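PDB 5U02: glycosyl transferase from Staphylococcus aureus, which belongs to the TarS family of glycosyltransferases and here comprises a helical linker region followed by two C-terminal beta-rich regions of the E-set clan. Local coordinates for residues E32-N35 with R36-F40; D112-G116 with K117-Q121; T272-L276 with T277-S281. All blocks are in the same frame, centred on the assembly; numbering follows the deposited sequence.

Contact 1 of 3, residues E32-N35 with R36-F40; sequences EFLN and RHFSF
Two groups of Ser-39 grip the carbonyl oxygen of Asn-35. The stronger hold is the hydroxyl: Ser-39 OG donates to Asn-35 O at 2.8 Å, with a C=O...donor angle of 157° and OG tilted slightly from the carbonyl plane. With chi1 at -68°, OG stands beside its own backbone N and is turned back toward the preceding turn, within bonding distance of that carbonyl. The amide of Ser-39 reaches the same oxygen only weakly, its N-H pointing well off line. This is the familiar helical pairing of a serine hydroxyl with the carbonyl four residues earlier, here close to the C-terminal end of helix 23-40.

Further back, the one i to i+4 amide bond here that is not weak is His-37 N to Phe-33 O, 3.2 Å with an N-H...O angle of 162°; the amides of Arg-36 and Phe-38 make longer, weak bonds to Glu-32 O and Leu-34 O. Leu-34 O also lies at the edge of the Phe-38 ring, near its plane, 3.4 Å from CD1. Leu-34 and Phe-38 run alongside one another in the same direction, and Leu-34 CD2 touches Phe-38 CE1 at 4.0 Å. Both press on Ile-66 of helix 56-68. His-37 packs instead on Phe-5, Tyr-6 and Met-9 of helix 2-17, so the helix presents different residues to two neighbours.

Asn-35 contributes more than its carbonyl: its side-chain OD1 accepts from Met-78 N, joining the helix to the loop there. The contact thus combines apolar packing, Leu-34 with Phe-38, and polar bonding, Ser-39 to Asn-35 O and Asn-35 OD1 to Met-78 N. The serine hydroxyl gives Asn-35 O a second, shorter bond that supplements a weak amide bond.

Contact 2 of 3, residues D112-G116 with K117-Q121; sequences DIVDG and KLNIQ
Asp-112 and Asn-119 form an antiparallel hydrogen-bonded pair in a beta hairpin closed by a type I' turn from Val-114 to Lys-117. In the ladder, Asn-119 N reaches Asp-112 O at 3.0 Å, nearly in line with the carbonyl, and Asp-112 N returns a longer bond to Asn-119 O at 3.3 Å. Nearer the turn, Val-114 N donates to Lys-117 O at 2.7 Å. The return bond from Lys-117 N to Val-114 O is bent, 135° at the hydrogen, with its donor well above the carbonyl plane. Asp-115 and Gly-116, both at positive phi, make the reversal.

A CA-H...O contact supplements these bonds, Ile-113 CA lying 3.2 Å from Lys-117 O. Apolar contact is sparse: in the non-hydrogen-bonded pair, Ile-113 CG2 meets Leu-118 CD1 at 4.0 Å. On the other face, Val-114 CG2 lies 3.6 Å from Asn-119 ND2, a methyl against an amide nitrogen.

Strand 117-121 is the middle of a three-stranded antiparallel sheet. Its far edge bonds to strand 129-132, where Asn-119 OD1 accepts from Gly-131 N and Leu-118 packs on Ile-132, while strand 110-114 is outermost within the chain.

Contact 3 of 3, residues T272-L276 with T277-S281; sequences TAITL and TDSIS
Ser-279 folds back on Ile-274 and Thr-275 across a single helical turn, residues 276-279, that links strand 267-274 to strand 280-285 between two antiparallel sheets. Its side chain begins at CB, which lies 3.9 Å from Thr-275 O and about as far from Leu-276 O, close to both carbonyl oxygens that accept the turn's amide bonds. One bond further, OG stands beside its own backbone N (chi1 -59°), a torsion that swings it toward the incoming strand. There OG lies 3.5 Å from Thr-275 O and packs against Ile-274 CB at 3.8 Å. A water that accepts from Thr-275 N is hydrogen-bonded to Ser-279 OG at 3.1 Å.

Thr-275 holds the N-cap position, yet its side chain makes no capping bond. Instead its CB and CG2 lie against Asp-278 OD2, while CG2 also meets the methyl CG2 of Thr-277, the two threonines pointing the same way. The turn is closed by the backbone: Asp-278 N donates to Thr-275 O at 2.9 Å from well above the carbonyl plane, and Ser-279 N adds a weak bond to that oxygen.

Leu-276, which opens the turn, and Ile-280, just past it, cross at an angle, and their CD1 methyls meet at 4.1 Å. Outside it, Leu-276 packs on Phe-253 and Leu-246, and Ile-280 on Tyr-299, which Ile-274 also touches. Two amides share Leu-276 O: Ser-279 N comes from above the carbonyl plane at 3.1 Å, whereas Ile-280 N approaches almost straight down the C=O direction, at 2.9 Å.

Overall arrangement
The three contacts follow one another along an elongated chain, and each is local: a run of helix, a hairpin and a one-turn link between strands. Contacts 1 and 2 are comparatively near, their centres about 23 Å apart, but their nearest atoms remain about 15 Å apart, so they do not touch. Contact 3 lies across the chain's centre from both, about 55 Å away centre to centre in each case. Contact 1 belongs to the helical TarS linker family region, contact 2 to a small three-stranded sheet, and contact 3 to the passage between two larger sheets. No other chain of the three-chain assembly touches any of them.

Contact 1 of 3, residues E32-N35 with R36-F40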
# COMPACT_ATOMS: atom_id res chain seq x y z
N GLU A 32 -20.03 35.94 -10.79
CA GLU A 32 -19.17 36.19 -9.64
C GLU A 32 -19.97 36.60 -8.42
O GLU A 32 -19.53 36.35 -7.29
CB GLU A 32 -18.15 37.28 -9.97
CG GLU A 32 -17.41 37.07 -11.29
CD GLU A 32 -15.90 36.96 -11.11
OE1 GLU A 32 -15.47 36.15 -10.27
OE2 GLU A 32 -15.18 37.69 -11.82
N PHE A 33 -21.13 37.22 -8.63
CA PHE A 33 -21.97 37.62 -7.51
C PHE A 33 -22.45 36.42 -6.71
O PHE A 33 -22.42 36.45 -5.47
CB PHE A 33 -23.14 38.46 -8.03
CG PHE A 33 -24.29 38.58 -7.07
CD1 PHE A 33 -24.09 39.02 -5.77
CD2 PHE A 33 -25.57 38.26 -7.47
CE1 PHE A 33 -25.15 39.12 -4.90
CE2 PHE A 33 -26.64 38.36 -6.60
CZ PHE A 33 -26.43 38.79 -5.31
N LEU A 34 -22.89 35.34 -7.37
CA LEU A 34 -23.39 34.20 -6.61
C LEU A 34 -22.36 33.12 -6.34
O LEU A 34 -22.65 32.19 -5.58
CB LEU A 34 -24.60 33.53 -7.28
CG LEU A 34 -25.78 34.44 -7.61
CD1 LEU A 34 -25.66 35.09 -8.98
CD2 LEU A 34 -27.12 33.74 -7.43
N ASN A 35 -21.17 33.20 -6.92
CA ASN A 35 -20.10 32.37 -6.40
C ASN A 35 -19.79 32.80 -4.97
O ASN A 35 -19.66 31.98 -4.06
CB ASN A 35 -18.87 32.46 -7.31
CG ASN A 35 -19.11 31.84 -8.68
OD1 ASN A 35 -19.98 30.98 -8.85
ND2 ASN A 35 -18.34 32.28 -9.66
N ARG A 36 -19.76 34.12 -4.75
CA ARG A 36 -19.36 34.63 -3.45
C ARG A 36 -20.47 34.47 -2.42
O ARG A 36 -20.21 34.04 -1.29
CB ARG A 36 -18.97 36.11 -3.56
CG ARG A 36 -17.48 36.42 -3.68
CD ARG A 36 -17.26 37.73 -2.95
NE ARG A 36 -18.00 38.82 -3.55
CZ ARG A 36 -18.91 39.53 -2.90
NH1 ARG A 36 -19.22 39.20 -1.66
NH2 ARG A 36 -19.53 40.54 -3.53
N HIS A 37 -21.69 34.86 -2.78
CA HIS A 37 -22.82 34.85 -1.86
C HIS A 37 -23.10 33.44 -1.34
O HIS A 37 -23.38 33.25 -0.15
CB HIS A 37 -24.04 35.44 -2.58
CG HIS A 37 -25.36 35.09 -1.96
ND1 HIS A 37 -25.93 35.80 -0.92
CD2 HIS A 37 -26.23 34.09 -2.25
CE1 HIS A 37 -27.10 35.26 -0.61
NE2 HIS A 37 -27.30 34.22 -1.40
N PHE A 38 -23.06 32.43 -2.22
CA PHE A 38 -23.21 31.04 -1.77
C PHE A 38 -21.99 30.57 -0.99
O PHE A 38 -22.09 29.61 -0.22
CB PHE A 38 -23.47 30.08 -2.96
CG PHE A 38 -24.94 29.97 -3.41
CD1 PHE A 38 -25.47 30.85 -4.34
CD2 PHE A 38 -25.77 28.96 -2.95
CE1 PHE A 38 -26.79 30.77 -4.76
CE2 PHE A 38 -27.09 28.87 -3.37
CZ PHE A 38 -27.59 29.78 -4.28
N SER A 39 -20.84 31.21 -1.16
CA SER A 39 -19.64 30.80 -0.44
C SER A 39 -19.47 31.51 0.89
O SER A 39 -18.83 30.97 1.80
CB SER A 39 -18.39 31.03 -1.30
OG SER A 39 -18.37 30.17 -2.43
N PHE A 40 -20.04 32.71 1.05
CA PHE A 40 -19.72 33.54 2.20
C PHE A 40 -20.93 34.21 2.85
O PHE A 40 -20.75 35.16 3.61
CB PHE A 40 -18.69 34.60 1.80
CG PHE A 40 -17.55 34.05 0.99
CD1 PHE A 40 -16.63 33.19 1.56
CD2 PHE A 40 -17.41 34.38 -0.36
CE1 PHE A 40 -15.59 32.67 0.82
CE2 PHE A 40 -16.37 33.86 -1.11
CZ PHE A 40 -15.47 33.00 -0.52

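Contact 2 of 3, residues D112-G116 with K117-Q121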
# COMPACT_ATOMS: atom_id res chain seq x y z
N ASP A 112 -20.71 8.71 -10.53
CA ASP A 112 -19.45 8.17 -11.03
C ASP A 112 -18.60 9.35 -11.50
O ASP A 112 -19.10 10.46 -11.66
CB ASP A 112 -19.66 7.15 -12.16
CG ASP A 112 -20.66 7.62 -13.19
OD1 ASP A 112 -20.29 8.46 -14.04
OD2 ASP A 112 -21.82 7.15 -13.15
N ILE A 113 -17.31 9.09 -11.69
CA ILE A 113 -16.37 10.14 -12.08
C ILE A 113 -16.16 10.10 -13.58
O ILE A 113 -16.17 9.03 -14.21
CB ILE A 113 -15.02 10.04 -11.33
CG1 ILE A 113 -14.11 8.99 -11.98
CG2 ILE A 113 -15.25 9.73 -9.86
CD1 ILE A 113 -12.63 9.29 -11.83
N VAL A 114 -15.97 11.28 -14.17
CA VAL A 114 -15.69 11.44 -15.59
C VAL A 114 -14.75 12.62 -15.75
O VAL A 114 -15.07 13.74 -15.33
CB VAL A 114 -16.98 11.63 -16.41
CG1 VAL A 114 -16.66 12.11 -17.82
CG2 VAL A 114 -17.80 10.34 -16.47
N ASP A 115 -13.57 12.38 -16.33
CA ASP A 115 -12.53 13.40 -16.51
C ASP A 115 -12.10 14.02 -15.18
O ASP A 115 -11.78 15.21 -15.12
CB ASP A 115 -12.97 14.50 -17.48
CG ASP A 115 -13.32 13.97 -18.86
OD1 ASP A 115 -12.39 13.66 -19.63
OD2 ASP A 115 -14.53 13.89 -19.17
N GLY A 116 -12.09 13.23 -14.11
CA GLY A 116 -11.75 13.77 -12.81
C GLY A 116 -12.81 14.68 -12.22
O GLY A 116 -12.49 15.55 -11.40
N LYS A 117 -14.06 14.51 -12.63
CA LYS A 117 -15.17 15.32 -12.13
C LYS A 117 -16.37 14.42 -11.90
O LYS A 117 -16.49 13.33 -12.47
CB LYS A 117 -15.52 16.45 -13.11
CG LYS A 117 -14.88 17.78 -12.75
CD LYS A 117 -14.38 18.51 -13.99
CE LYS A 117 -15.45 18.61 -15.05
NZ LYS A 117 -14.88 18.99 -16.38
N LEU A 118 -17.28 14.89 -11.04
CA LEU A 118 -18.41 14.09 -10.59
C LEU A 118 -19.63 14.31 -11.47
O LEU A 118 -19.93 15.44 -11.87
CB LEU A 118 -18.75 14.42 -9.14
CG LEU A 118 -18.20 13.48 -8.05
CD1 LEU A 118 -16.77 13.08 -8.35
CD2 LEU A 118 -18.30 14.15 -6.69
N ASN A 119 -20.34 13.22 -11.76
CA ASN A 119 -21.69 13.25 -12.32
C ASN A 119 -22.62 12.60 -11.30
O ASN A 119 -22.46 11.42 -10.99
CB ASN A 119 -21.76 12.52 -13.66
CG ASN A 119 -20.83 13.12 -14.70
OD1 ASN A 119 -20.31 14.22 -14.52
ND2 ASN A 119 -20.63 12.40 -15.80
N ILE A 120 -23.57 13.37 -10.78
CA ILE A 120 -24.32 12.99 -9.59
C ILE A 120 -25.82 13.04 -9.88
O ILE A 120 -26.32 14.03 -10.42
CB ILE A 120 -24.00 13.91 -8.40
CG1 ILE A 120 -22.51 13.85 -8.06
CG2 ILE A 120 -24.83 13.52 -7.19
CD1 ILE A 120 -22.06 14.94 -7.10
N GLN A 121 -26.53 11.97 -9.50
CA GLN A 121 -27.98 11.99 -9.35
C GLN A 121 -28.27 11.85 -7.86
O GLN A 121 -27.91 10.84 -7.25
CB GLN A 121 -28.65 10.88 -10.16
CG GLN A 121 -30.13 10.68 -9.78
CD GLN A 121 -30.74 9.37 -10.29
OE1 GLN A 121 -30.16 8.30 -10.12
NE2 GLN A 121 -31.92 9.46 -10.89

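Contact 3 of 3, residues T272-L276 with T277-S281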
# COMPACT_ATOMS: atom_id res chain seq x y z
N THR A 272 17.69 17.93 14.23
CA THR A 272 18.96 18.61 14.43
C THR A 272 19.83 17.81 15.40
O THR A 272 19.34 17.01 16.20
CB THR A 272 18.76 20.04 14.96
OG1 THR A 272 19.98 20.77 14.80
CG2 THR A 272 18.38 20.02 16.43
N ALA A 273 21.13 18.05 15.31
CA ALA A 273 22.10 17.34 16.13
C ALA A 273 22.05 17.80 17.58
O ALA A 273 21.66 18.93 17.89
CB ALA A 273 23.52 17.55 15.58
N ILE A 274 22.44 16.90 18.48
CA ILE A 274 22.57 17.20 19.90
C ILE A 274 23.84 16.53 20.42
O ILE A 274 24.43 15.67 19.75
CB ILE A 274 21.36 16.73 20.74
CG1 ILE A 274 21.24 15.21 20.69
CG2 ILE A 274 20.07 17.39 20.28
CD1 ILE A 274 20.19 14.66 21.62
N THR A 275 24.24 16.93 21.61
CA THR A 275 25.25 16.23 22.40
C THR A 275 24.52 15.55 23.55
O THR A 275 23.93 16.23 24.40
CB THR A 275 26.32 17.19 22.92
OG1 THR A 275 27.07 17.70 21.81
CG2 THR A 275 27.27 16.47 23.87
N LEU A 276 24.54 14.21 23.57
CA LEU A 276 23.67 13.46 24.47
C LEU A 276 23.84 13.90 25.92
O LEU A 276 22.85 14.12 26.63
CB LEU A 276 23.95 11.96 24.32
CG LEU A 276 23.05 11.02 25.11
CD1 LEU A 276 21.60 11.20 24.72
CD2 LEU A 276 23.48 9.57 24.90
N THR A 277 25.08 14.06 26.37
CA THR A 277 25.29 14.39 27.77
C THR A 277 24.93 15.84 28.09
O THR A 277 24.75 16.17 29.27
CB THR A 277 26.74 14.07 28.17
OG1 THR A 277 26.86 14.09 29.60
CG2 THR A 277 27.72 15.04 27.54
N ASP A 278 24.78 16.70 27.08
CA ASP A 278 24.26 18.05 27.30
C ASP A 278 22.74 18.09 27.36
O ASP A 278 22.19 19.06 27.90
CB ASP A 278 24.74 18.99 26.19
CG ASP A 278 26.17 19.43 26.39
OD1 ASP A 278 26.71 19.23 27.50
OD2 ASP A 278 26.76 19.98 25.43
N SER A 279 22.06 17.09 26.82
CA SER A 279 20.60 17.12 26.72
C SER A 279 19.89 16.18 27.67
O SER A 279 18.77 16.47 28.08
CB SER A 279 20.17 16.78 25.29
OG SER A 279 20.72 17.69 24.36
N ILE A 280 20.52 15.06 28.02
CA ILE A 280 19.88 14.02 28.81
C ILE A 280 20.87 13.54 29.85
O ILE A 280 22.01 13.20 29.52
CB ILE A 280 19.41 12.84 27.92
CG1 ILE A 280 18.33 13.32 26.94
CG2 ILE A 280 18.89 11.70 28.78
CD1 ILE A 280 17.89 12.27 25.96
N SER A 281 20.45 13.53 31.11
CA SER A 281 21.26 13.01 32.19
C SER A 281 20.84 11.58 32.49
O SER A 281 19.67 11.21 32.31
CB SER A 281 21.14 13.86 33.45
OG SER A 281 19.87 13.68 34.06
O HOH W 1 22.86 19.20 22.61